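Local coordinates for ABC transporter substrate-binding protein (PDB 6TFS) that binds a deoxyfructosyl-glutamate conjugate and, like other family 5 solute-binding proteins, probably hands its ligand to an ABC importer, at residues Phe203-Ala208 and Ser337-Leu342; Asn251-Asn256 and Ile381-Ala386; Thr333-Gln338 and Ala368-Met373. All blocks are in the same frame, centred on the assembly; numbering follows the deposited sequence.

All three contacts reach the bound sugar-glutamate conjugate, but from different places in the fold. Contact 2 is buried throughout and is the only one of the three built on a backbone ladder, between strands 240-255 and 381-386. Contact 3, also largely buried, sets helix 367-374 on strand 330-337 through one indole. Contact 1 is only partly buried and joins two turns by side-chain packing and a single weak hydrogen bond. Contacts 1 and 3 share S337 and Q338, where strand 330-337 gives way to helix 340-353. Contacts 2 and 3 meet where M334 packs on I381 and L383, and where Y384 lies against H371; the Y384 hydroxyl and H371 NE2 each bond a carboxylate of the ligand.

Contact 1 of 3, residues Phe203-Ala208 and Ser337-Leu342; sequences FLNNEA and SQLPGL. With N7T ((2~{S})-2-[[(3~{S},4~{R},5~{R})-3,4,5,6-tetrakis(oxidanyl)-2-oxidanylidene-hexyl]amino]pentanedioic acid), chain C.
N205 and E207 take P340 between them in a protein of the two-lobed solute-binding fold, where the contact joins the turn after strand 198-203 to the N-terminal end of helix 340-353. A chi1 of -160° turns N205 CG away from its amide nitrogen, toward P340 and Q338. ND2 donates a fairly straight but weak bond to Q338 O (3.3 Å), while OD1 lies beside P340 CD at 3.4 Å. The carbonyl of the same residue, N205 O, touches P340 CG at 3.3 Å, and the proline ring is thus met by both backbone and side chain. N206 follows as the N-cap, its OD1 accepting from A209 N. E207, extended beyond CG, then runs past the ring in the opposite sense, with OE2 3.2 Å from P340 CB; OE1 is bonded to N225 ND2, so the polar partner of the carboxylate lies outside the two segments, and the OE2 contact with the proline is packing. In the second segment, S337 OG accepts from L339 N at 3.0 Å in an ST turn and is also bonded to H367 ND1. That turn shapes the backbone before P340, and L339 CD2 rests 3.8 Å from CAH of the bound conjugate.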
loop_
_atom_site.group_PDB
_atom_site.type_symbol
_atom_site.label_atom_id
_atom_site.label_comp_id
_atom_site.label_asym_id
_atom_site.label_seq_id
_atom_site.Cartn_x
_atom_site.Cartn_y
_atom_site.Cartn_z
ATOM N N PHE A 203 -18.708 -0.028 -4.497
ATOM C CA PHE A 203 -17.902 -1.108 -5.070
ATOM C C PHE A 203 -18.326 -1.327 -6.510
ATOM O O PHE A 203 -19.379 -1.904 -6.769
ATOM C CB PHE A 203 -18.022 -2.396 -4.212
ATOM C CG PHE A 203 -17.574 -2.169 -2.787
ATOM C CD1 PHE A 203 -16.270 -1.753 -2.507
ATOM C CD2 PHE A 203 -18.458 -2.354 -1.723
ATOM C CE1 PHE A 203 -15.865 -1.489 -1.191
ATOM C CE2 PHE A 203 -18.050 -2.099 -0.404
ATOM C CZ PHE A 203 -16.758 -1.658 -0.152
ATOM N N LEU A 204 -17.524 -0.799 -7.445
ATOM C CA LEU A 204 -17.783 -0.844 -8.879
ATOM C C LEU A 204 -16.518 -1.305 -9.612
ATOM O O LEU A 204 -15.852 -0.516 -10.303
ATOM C CB LEU A 204 -18.294 0.528 -9.374
ATOM C CG LEU A 204 -19.692 0.961 -8.894
ATOM C CD1 LEU A 204 -19.933 2.436 -9.176
ATOM C CD2 LEU A 204 -20.812 0.096 -9.531
ATOM N N ASN A 205 -16.150 -2.587 -9.386
ATOM C CA ASN A 205 -14.944 -3.212 -9.933
ATOM C C ASN A 205 -14.847 -3.145 -11.477
ATOM O O ASN A 205 -13.783 -2.799 -11.990
ATOM C CB ASN A 205 -14.764 -4.656 -9.420
ATOM C CG ASN A 205 -13.326 -5.134 -9.573
ATOM O OD1 ASN A 205 -12.385 -4.553 -9.021
ATOM N ND2 ASN A 205 -13.113 -6.174 -10.361
ATOM N N ASN A 206 -15.955 -3.410 -12.196
ATOM C CA ASN A 206 -16.000 -3.347 -13.657
ATOM C C ASN A 206 -15.752 -1.906 -14.133
ATOM O O ASN A 206 -16.511 -0.997 -13.773
ATOM C CB ASN A 206 -17.323 -3.912 -14.186
ATOM C CG ASN A 206 -17.358 -3.967 -15.692
ATOM O OD1 ASN A 206 -17.705 -2.996 -16.362
ATOM N ND2 ASN A 206 -16.982 -5.098 -16.259
ATOM N N GLU A 207 -14.666 -1.708 -14.920
ATOM C CA GLU A 207 -14.229 -0.389 -15.407
ATOM C C GLU A 207 -15.235 0.303 -16.319
ATOM O O GLU A 207 -15.455 1.500 -16.151
ATOM C CB GLU A 207 -12.859 -0.449 -16.104
ATOM C CG GLU A 207 -11.682 -0.604 -15.159
ATOM C CD GLU A 207 -10.318 -0.702 -15.823
ATOM O OE1 GLU A 207 -10.244 -0.698 -17.073
ATOM O OE2 GLU A 207 -9.315 -0.805 -15.085
ATOM N N ALA A 208 -15.819 -0.429 -17.280
ATOM C CA ALA A 208 -16.798 0.143 -18.216
ATOM C C ALA A 208 -18.072 0.617 -17.469
ATOM O O ALA A 208 -18.557 1.709 -17.751
ATOM C CB ALA A 208 -17.145 -0.860 -19.319
ATOM N N SER A 337 -4.936 -11.885 -9.739
ATOM C CA SER A 337 -5.976 -11.007 -9.215
ATOM C C SER A 337 -6.895 -10.457 -10.325
ATOM O O SER A 337 -6.429 -10.126 -11.421
ATOM C CB SER A 337 -5.344 -9.833 -8.475
ATOM O OG SER A 337 -6.339 -8.865 -8.199
ATOM N N GLN A 338 -8.191 -10.311 -9.994
ATOM C CA GLN A 338 -9.196 -9.725 -10.886
ATOM C C GLN A 338 -9.374 -8.202 -10.672
ATOM O O GLN A 338 -10.268 -7.604 -11.278
ATOM C CB GLN A 338 -10.530 -10.479 -10.840
ATOM C CG GLN A 338 -10.464 -11.808 -11.590
ATOM C CD GLN A 338 -11.783 -12.550 -11.562
ATOM O OE1 GLN A 338 -12.443 -12.671 -10.529
ATOM N NE2 GLN A 338 -12.201 -13.061 -12.708
ATOM N N LEU A 339 -8.499 -7.567 -9.850
ATOM C CA LEU A 339 -8.409 -6.101 -9.768
ATOM C C LEU A 339 -8.066 -5.744 -11.253
ATOM O O LEU A 339 -7.146 -6.370 -11.798
ATOM C CB LEU A 339 -7.262 -5.654 -8.824
ATOM C CG LEU A 339 -7.017 -4.137 -8.731
ATOM C CD1 LEU A 339 -8.208 -3.427 -8.100
ATOM C CD2 LEU A 339 -5.715 -3.818 -7.996
ATOM N N PRO A 340 -8.898 -4.932 -11.971
ATOM C CA PRO A 340 -8.697 -4.767 -13.430
ATOM C C PRO A 340 -7.297 -4.383 -13.903
ATOM O O PRO A 340 -6.848 -4.929 -14.914
ATOM C CB PRO A 340 -9.740 -3.710 -13.817
ATOM C CG PRO A 340 -10.837 -3.912 -12.803
ATOM C CD PRO A 340 -10.112 -4.212 -11.515
ATOM N N GLY A 341 -6.618 -3.504 -13.170
ATOM C CA GLY A 341 -5.256 -3.094 -13.501
ATOM C C GLY A 341 -4.268 -4.244 -13.437
ATOM O O GLY A 341 -3.428 -4.382 -14.325
ATOM N N LEU A 342 -4.378 -5.096 -12.394
ATOM C CA LEU A 342 -3.524 -6.283 -12.243
ATOM C C LEU A 342 -3.872 -7.337 -13.300
ATOM O O LEU A 342 -2.975 -8.018 -13.800
ATOM C CB LEU A 342 -3.596 -6.884 -10.818
ATOM C CG LEU A 342 -2.809 -6.144 -9.715
ATOM C CD1 LEU A 342 -3.171 -6.671 -8.323
ATOM C CD2 LEU A 342 -1.282 -6.219 -9.946
HETATM O OAN N7T C . -1.749 -2.124 -13.056
HETATM C CAM N7T C . -1.498 -2.679 -11.791
HETATM C CAL N7T C . -2.242 -1.847 -10.767
HETATM O OAT N7T C . -3.633 -2.074 -10.874
HETATM C CAK N7T C . -1.736 -2.127 -9.343
HETATM O OAS N7T C . -0.417 -1.633 -9.183
HETATM C CAJ N7T C . -2.636 -1.511 -8.279
HETATM O OAR N7T C . -2.713 -0.119 -8.376
HETATM C CAI N7T C . -2.165 -1.729 -6.849
HETATM O OAQ N7T C . -0.970 -1.649 -6.516
HETATM C CAH N7T C . -3.276 -1.952 -5.804
HETATM N N N7T C . -2.803 -1.718 -4.453
HETATM C CA N7T C . -2.455 -2.960 -3.784
HETATM C C N7T C . -3.592 -3.954 -3.726
HETATM O O N7T C . -4.737 -3.600 -3.402
HETATM C CB N7T C . -1.920 -2.627 -2.399
HETATM C CG N7T C . -1.286 -3.862 -1.695
HETATM C CD N7T C . -0.575 -3.567 -0.407
HETATM O OE1 N7T C . 0.012 -4.508 0.171
HETATM O OE2 N7T C . -0.542 -2.419 0.101
HETATM O OXT N7T C . -3.363 -5.154 -4.008
#

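Contact 2 of 3, residues Asn251-Asn256 and Ile381-Ala386; sequences NLLHIN and IVLYGA. With N7T ((2~{S})-2-[[(3~{S},4~{R},5~{R})-3,4,5,6-tetrakis(oxidanyl)-2-oxidanylidene-hexyl]amino]pentanedioic acid), chain C.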
loop_
_atom_site.group_PDB
_atom_site.type_symbol
_atom_site.label_atom_id
_atom_site.label_comp_id
_atom_site.label_asym_id
_atom_site.label_seq_id
_atom_site.Cartn_x
_atom_site.Cartn_y
_atom_site.Cartn_z
ATOM N N ASN A 251 4.819 -2.685 -9.424
ATOM C CA ASN A 251 4.398 -4.032 -9.778
ATOM C C ASN A 251 5.611 -4.874 -10.072
ATOM O O ASN A 251 6.497 -4.452 -10.819
ATOM C CB ASN A 251 3.476 -4.028 -10.987
ATOM C CG ASN A 251 2.292 -3.118 -10.844
ATOM O OD1 ASN A 251 1.349 -3.427 -10.125
ATOM N ND2 ASN A 251 2.274 -2.028 -11.567
ATOM N N LEU A 252 5.662 -6.060 -9.454
ATOM C CA LEU A 252 6.750 -7.014 -9.650
ATOM C C LEU A 252 6.190 -8.416 -9.807
ATOM O O LEU A 252 5.129 -8.729 -9.251
ATOM C CB LEU A 252 7.705 -7.038 -8.433
ATOM C CG LEU A 252 8.501 -5.761 -8.120
ATOM C CD1 LEU A 252 8.065 -5.189 -6.779
ATOM C CD2 LEU A 252 9.998 -6.053 -8.105
ATOM N N LEU A 253 6.932 -9.274 -10.526
ATOM C CA LEU A 253 6.650 -10.698 -10.582
ATOM C C LEU A 253 7.560 -11.312 -9.511
ATOM O O LEU A 253 8.772 -11.342 -9.695
ATOM C CB LEU A 253 6.948 -11.322 -11.963
ATOM C CG LEU A 253 5.993 -10.958 -13.099
ATOM C CD1 LEU A 253 6.625 -11.302 -14.452
ATOM C CD2 LEU A 253 4.613 -11.622 -12.922
ATOM N N HIS A 254 6.981 -11.729 -8.380
ATOM C CA HIS A 254 7.723 -12.353 -7.277
ATOM C C HIS A 254 7.717 -13.856 -7.551
ATOM O O HIS A 254 6.656 -14.478 -7.578
ATOM C CB HIS A 254 7.077 -12.032 -5.918
ATOM C CG HIS A 254 7.081 -10.570 -5.589
ATOM N ND1 HIS A 254 8.147 -9.981 -4.937
ATOM C CD2 HIS A 254 6.150 -9.622 -5.855
ATOM C CE1 HIS A 254 7.817 -8.709 -4.804
ATOM N NE2 HIS A 254 6.621 -8.452 -5.343
ATOM N N ILE A 255 8.898 -14.412 -7.831
ATOM C CA ILE A 255 9.031 -15.831 -8.178
ATOM C C ILE A 255 9.410 -16.637 -6.947
ATOM O O ILE A 255 10.458 -16.363 -6.369
ATOM C CB ILE A 255 10.110 -16.023 -9.278
ATOM C CG1 ILE A 255 9.894 -15.107 -10.503
ATOM C CG2 ILE A 255 10.212 -17.493 -9.676
ATOM C CD1 ILE A 255 11.193 -14.964 -11.394
ATOM N N ASN A 256 8.614 -17.673 -6.589
ATOM C CA ASN A 256 8.985 -18.553 -5.480
ATOM C C ASN A 256 10.225 -19.358 -5.933
ATOM O O ASN A 256 10.122 -20.256 -6.783
ATOM C CB ASN A 256 7.820 -19.471 -5.048
ATOM C CG ASN A 256 8.080 -20.246 -3.774
ATOM O OD1 ASN A 256 9.220 -20.540 -3.397
ATOM N ND2 ASN A 256 7.021 -20.601 -3.068
ATOM N N ILE A 381 4.288 -17.901 -8.916
ATOM C CA ILE A 381 4.672 -16.529 -9.241
ATOM C C ILE A 381 3.529 -15.636 -8.761
ATOM O O ILE A 381 2.362 -15.992 -8.924
ATOM C CB ILE A 381 5.000 -16.309 -10.758
ATOM C CG1 ILE A 381 6.165 -17.220 -11.221
ATOM C CG2 ILE A 381 5.320 -14.823 -11.062
ATOM C CD1 ILE A 381 6.287 -17.368 -12.734
ATOM N N VAL A 382 3.874 -14.478 -8.176
ATOM C CA VAL A 382 2.903 -13.509 -7.678
ATOM C C VAL A 382 3.132 -12.161 -8.334
ATOM O O VAL A 382 4.198 -11.562 -8.160
ATOM C CB VAL A 382 2.886 -13.402 -6.123
ATOM C CG1 VAL A 382 1.926 -12.295 -5.638
ATOM C CG2 VAL A 382 2.550 -14.744 -5.474
ATOM N N LEU A 383 2.122 -11.693 -9.095
ATOM C CA LEU A 383 2.137 -10.370 -9.690
ATOM C C LEU A 383 1.500 -9.438 -8.634
ATOM O O LEU A 383 0.286 -9.417 -8.468
ATOM C CB LEU A 383 1.387 -10.338 -11.037
ATOM C CG LEU A 383 1.259 -8.950 -11.693
ATOM C CD1 LEU A 383 2.609 -8.362 -12.021
ATOM C CD2 LEU A 383 0.353 -8.982 -12.900
ATOM N N TYR A 384 2.343 -8.725 -7.884
ATOM C CA TYR A 384 1.931 -7.863 -6.772
ATOM C C TYR A 384 2.286 -6.395 -7.021
ATOM O O TYR A 384 3.383 -6.089 -7.484
ATOM C CB TYR A 384 2.616 -8.345 -5.470
ATOM C CG TYR A 384 1.862 -7.975 -4.208
ATOM C CD1 TYR A 384 0.862 -8.801 -3.705
ATOM C CD2 TYR A 384 2.158 -6.807 -3.511
ATOM C CE1 TYR A 384 0.170 -8.472 -2.535
ATOM C CE2 TYR A 384 1.475 -6.466 -2.345
ATOM C CZ TYR A 384 0.480 -7.305 -1.859
ATOM O OH TYR A 384 -0.214 -6.994 -0.712
ATOM N N GLY A 385 1.360 -5.508 -6.674
ATOM C CA GLY A 385 1.547 -4.063 -6.790
ATOM C C GLY A 385 1.478 -3.396 -5.435
ATOM O O GLY A 385 0.567 -3.693 -4.658
ATOM N N ALA A 386 2.462 -2.522 -5.112
ATOM C CA ALA A 386 2.498 -1.815 -3.823
ATOM C C ALA A 386 3.493 -0.677 -3.756
ATOM O O ALA A 386 4.535 -0.696 -4.416
ATOM C CB ALA A 386 2.792 -2.793 -2.669
HETATM O OAN N7T C . -1.749 -2.124 -13.056
HETATM C CAM N7T C . -1.498 -2.679 -11.791
HETATM C CAL N7T C . -2.242 -1.847 -10.767
HETATM O OAT N7T C . -3.633 -2.074 -10.874
HETATM C CAK N7T C . -1.736 -2.127 -9.343
HETATM O OAS N7T C . -0.417 -1.633 -9.183
HETATM C CAJ N7T C . -2.636 -1.511 -8.279
HETATM O OAR N7T C . -2.713 -0.119 -8.376
HETATM C CAI N7T C . -2.165 -1.729 -6.849
HETATM O OAQ N7T C . -0.970 -1.649 -6.516
HETATM C CAH N7T C . -3.276 -1.952 -5.804
HETATM N N N7T C . -2.803 -1.718 -4.453
HETATM C CA N7T C . -2.455 -2.960 -3.784
HETATM C C N7T C . -3.592 -3.954 -3.726
HETATM O O N7T C . -4.737 -3.600 -3.402
HETATM C CB N7T C . -1.920 -2.627 -2.399
HETATM C CG N7T C . -1.286 -3.862 -1.695
HETATM C CD N7T C . -0.575 -3.567 -0.407
HETATM O OE1 N7T C . 0.012 -4.508 0.171
HETATM O OE2 N7T C . -0.542 -2.419 0.101
HETATM O OXT N7T C . -3.363 -5.154 -4.008
HETATM O O HOH W 1 5.101 -5.760 -5.249
#
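Strand segments 251-255 and 381-386 run antiparallel, their directions 159° apart, with L252-Y384 and H254-V382 as hydrogen-bonded pairs and N251-G385, L253-L383 and I255-I381 as non-hydrogen-bonded ones. The bond from H254 N to V382 O is short at 2.8 Å and nearly straight (174°), and CA-H...O contacts fill in between the rungs. On the face of L253, L383 and I381 the packing is aliphatic: L253 CD2 sits 3.8 Å from I381 CG2 and 3.9 Å from L383 CD1, with M334 also touching all three residues. On the other face H254 CD2 meets Y384 CB at 3.8 Å, and a water links the two residues, donating to Y384 O and lying 3.1 Å from H254 NE2 in the imidazole plane. With chi1 at -155°, Y384 puts its ring beside its own carbonyl carbon, and the ring leads away from the neighbouring strand toward the ligand, where OH donates to the glutamate carboxylate oxygen OE1 at 2.6 Å. At the same end N251 OD1 accepts from the sugar hydroxyl OAS at 2.7 Å; ND2, bonded to N460 OD1 and T458 O, settles which way that amide is turned. The Y384 hydroxyl is also bonded to R375 NH2, a charge that would probably polarise it and strengthen its grip on the ligand carboxylate.

Contact 3 of 3, residues Thr333-Gln338 and Ala368-Met373; sequences TMVASQ and AAWHQM. With N7T ((2~{S})-2-[[(3~{S},4~{R},5~{R})-3,4,5,6-tetrakis(oxidanyl)-2-oxidanylidene-hexyl]amino]pentanedioic acid), chain C; SO4 (sulfate ion), chain E.
A chi1 of 169° sets W370 CG opposite its amide nitrogen, and chi2 of 85° swings the ring plane across the chain, which lays the indole on strand 333-337; the CG1 branch of V335 turns to the same helix. The indole is gripped in two ways. S337 CB stands over the six-membered ring in a CH-pi contact, 3.6 Å from the centroid and 18° off the normal. At the edge, NE1 donates a bent bond to V335 O at 3.0 Å, in the indole plane but well above the carbonyl plane, so the bond is not directed at a lone pair. V335 CG1 meets W370 CD1 at 3.9 Å and the CE of M373, a selenomethionine, at 3.8 Å, wedged between the two. Next along the helix, H371 receives W370 CZ3 over one face of its imidazole, offset toward the rim. Its ND1 is bonded to R375 NH1, which leaves NE2 to donate to the ligand carboxylate oxygen OXT at 2.8 Å. M334 and A336 pair with strand 358-365, so strand 330-337, helix 340-353 and strand 358-365 form a beta-alpha-beta crossover, and helix 367-374 packs against it and presents H371 to the ligand.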
loop_
_atom_site.group_PDB
_atom_site.type_symbol
_atom_site.label_atom_id
_atom_site.label_comp_id
_atom_site.label_asym_id
_atom_site.label_seq_id
_atom_site.Cartn_x
_atom_site.Cartn_y
_atom_site.Cartn_z
ATOM N N THR A 333 1.430 -21.765 -14.329
ATOM C CA THR A 333 0.066 -21.378 -13.984
ATOM C C THR A 333 0.132 -20.398 -12.835
ATOM O O THR A 333 0.568 -20.753 -11.747
ATOM C CB THR A 333 -0.836 -22.596 -13.694
ATOM O OG1 THR A 333 -0.838 -23.445 -14.835
ATOM C CG2 THR A 333 -2.274 -22.186 -13.380
HETATM N N MSE A 334 -0.295 -19.171 -13.079
HETATM C CA MSE A 334 -0.277 -18.130 -12.059
HETATM C C MSE A 334 -1.700 -17.786 -11.594
HETATM O O MSE A 334 -2.581 -17.531 -12.419
HETATM C CB MSE A 334 0.466 -16.886 -12.606
HETATM C CG MSE A 334 0.549 -15.710 -11.640
HETATM SE SE MSE A 334 1.684 -14.226 -12.355
HETATM C CE MSE A 334 0.247 -13.155 -13.158
ATOM N N VAL A 335 -1.902 -17.767 -10.270
ATOM C CA VAL A 335 -3.158 -17.328 -9.649
ATOM C C VAL A 335 -3.110 -15.791 -9.777
ATOM O O VAL A 335 -2.179 -15.157 -9.273
ATOM C CB VAL A 335 -3.322 -17.806 -8.171
ATOM C CG1 VAL A 335 -4.723 -17.476 -7.644
ATOM C CG2 VAL A 335 -3.026 -19.309 -8.039
ATOM N N ALA A 336 -4.034 -15.226 -10.563
ATOM C CA ALA A 336 -4.024 -13.801 -10.893
ATOM C C ALA A 336 -5.214 -13.030 -10.350
ATOM O O ALA A 336 -6.362 -13.435 -10.528
ATOM C CB ALA A 336 -3.936 -13.628 -12.406
ATOM N N SER A 337 -4.936 -11.885 -9.739
ATOM C CA SER A 337 -5.976 -11.007 -9.215
ATOM C C SER A 337 -6.895 -10.457 -10.325
ATOM O O SER A 337 -6.429 -10.126 -11.421
ATOM C CB SER A 337 -5.344 -9.833 -8.475
ATOM O OG SER A 337 -6.339 -8.865 -8.199
ATOM N N GLN A 338 -8.191 -10.311 -9.994
ATOM C CA GLN A 338 -9.196 -9.725 -10.886
ATOM C C GLN A 338 -9.374 -8.202 -10.672
ATOM O O GLN A 338 -10.268 -7.604 -11.278
ATOM C CB GLN A 338 -10.530 -10.479 -10.840
ATOM C CG GLN A 338 -10.464 -11.808 -11.590
ATOM C CD GLN A 338 -11.783 -12.550 -11.562
ATOM O OE1 GLN A 338 -12.443 -12.671 -10.529
ATOM N NE2 GLN A 338 -12.201 -13.061 -12.708
ATOM N N ALA A 368 -9.474 -9.661 -3.127
ATOM C CA ALA A 368 -9.366 -9.956 -1.691
ATOM C C ALA A 368 -9.117 -11.441 -1.402
ATOM O O ALA A 368 -8.275 -11.746 -0.556
ATOM C CB ALA A 368 -10.594 -9.451 -0.938
ATOM N N ALA A 369 -9.815 -12.354 -2.111
ATOM C CA ALA A 369 -9.610 -13.805 -1.969
ATOM C C ALA A 369 -8.193 -14.156 -2.473
ATOM O O ALA A 369 -7.479 -14.917 -1.819
ATOM C CB ALA A 369 -10.671 -14.582 -2.748
ATOM N N TRP A 370 -7.772 -13.532 -3.598
ATOM C CA TRP A 370 -6.429 -13.697 -4.163
ATOM C C TRP A 370 -5.347 -13.281 -3.137
ATOM O O TRP A 370 -4.339 -13.990 -2.996
ATOM C CB TRP A 370 -6.309 -12.898 -5.467
ATOM C CG TRP A 370 -4.915 -12.773 -5.997
ATOM C CD1 TRP A 370 -4.257 -13.670 -6.792
ATOM C CD2 TRP A 370 -4.028 -11.657 -5.823
ATOM N NE1 TRP A 370 -3.021 -13.178 -7.133
ATOM C CE2 TRP A 370 -2.849 -11.944 -6.549
ATOM C CE3 TRP A 370 -4.131 -10.414 -5.155
ATOM C CZ2 TRP A 370 -1.768 -11.052 -6.610
ATOM C CZ3 TRP A 370 -3.066 -9.518 -5.237
ATOM C CH2 TRP A 370 -1.905 -9.836 -5.965
ATOM N N HIS A 371 -5.588 -12.168 -2.386
ATOM C CA HIS A 371 -4.670 -11.697 -1.340
ATOM C C HIS A 371 -4.398 -12.798 -0.281
ATOM O O HIS A 371 -3.261 -12.946 0.164
ATOM C CB HIS A 371 -5.177 -10.394 -0.673
ATOM C CG HIS A 371 -4.623 -9.152 -1.298
ATOM N ND1 HIS A 371 -3.403 -8.646 -0.916
ATOM C CD2 HIS A 371 -5.139 -8.364 -2.273
ATOM C CE1 HIS A 371 -3.221 -7.559 -1.648
ATOM N NE2 HIS A 371 -4.235 -7.356 -2.483
ATOM N N GLN A 372 -5.417 -13.569 0.097
ATOM C CA GLN A 372 -5.234 -14.622 1.090
ATOM C C GLN A 372 -4.616 -15.900 0.492
ATOM O O GLN A 372 -3.854 -16.572 1.190
ATOM C CB GLN A 372 -6.532 -14.890 1.874
ATOM C CG GLN A 372 -6.967 -13.722 2.790
ATOM C CD GLN A 372 -5.830 -12.927 3.408
ATOM O OE1 GLN A 372 -5.532 -11.806 2.974
ATOM N NE2 GLN A 372 -5.153 -13.480 4.406
HETATM N N MSE A 373 -4.904 -16.214 -0.785
HETATM C CA MSE A 373 -4.306 -17.377 -1.489
HETATM C C MSE A 373 -2.795 -17.263 -1.665
HETATM O O MSE A 373 -2.079 -18.223 -1.366
HETATM C CB MSE A 373 -4.949 -17.592 -2.858
HETATM C CG MSE A 373 -6.354 -18.131 -2.752
HETATM SE SE MSE A 373 -7.211 -18.317 -4.482
HETATM C CE MSE A 373 -6.276 -19.946 -5.140
HETATM O OAN N7T C . -1.749 -2.124 -13.056
HETATM C CAM N7T C . -1.498 -2.679 -11.791
HETATM C CAL N7T C . -2.242 -1.847 -10.767
HETATM O OAT N7T C . -3.633 -2.074 -10.874
HETATM C CAK N7T C . -1.736 -2.127 -9.343
HETATM O OAS N7T C . -0.417 -1.633 -9.183
HETATM C CAJ N7T C . -2.636 -1.511 -8.279
HETATM O OAR N7T C . -2.713 -0.119 -8.376
HETATM C CAI N7T C . -2.165 -1.729 -6.849
HETATM O OAQ N7T C . -0.970 -1.649 -6.516
HETATM C CAH N7T C . -3.276 -1.952 -5.804
HETATM N N N7T C . -2.803 -1.718 -4.453
HETATM C CA N7T C . -2.455 -2.960 -3.784
HETATM C C N7T C . -3.592 -3.954 -3.726
HETATM O O N7T C . -4.737 -3.600 -3.402
HETATM C CB N7T C . -1.920 -2.627 -2.399
HETATM C CG N7T C . -1.286 -3.862 -1.695
HETATM C CD N7T C . -0.575 -3.567 -0.407
HETATM O OE1 N7T C . 0.012 -4.508 0.171
HETATM O OE2 N7T C . -0.542 -2.419 0.101
HETATM O OXT N7T C . -3.363 -5.154 -4.008
HETATM S S SO4 E . 1.990 -25.753 -12.787
HETATM O O1 SO4 E . 0.940 -26.373 -11.975
HETATM O O2 SO4 E . 1.403 -25.143 -13.969
HETATM O O3 SO4 E . 2.659 -24.699 -12.017
HETATM O O4 SO4 E . 2.962 -26.768 -13.201
#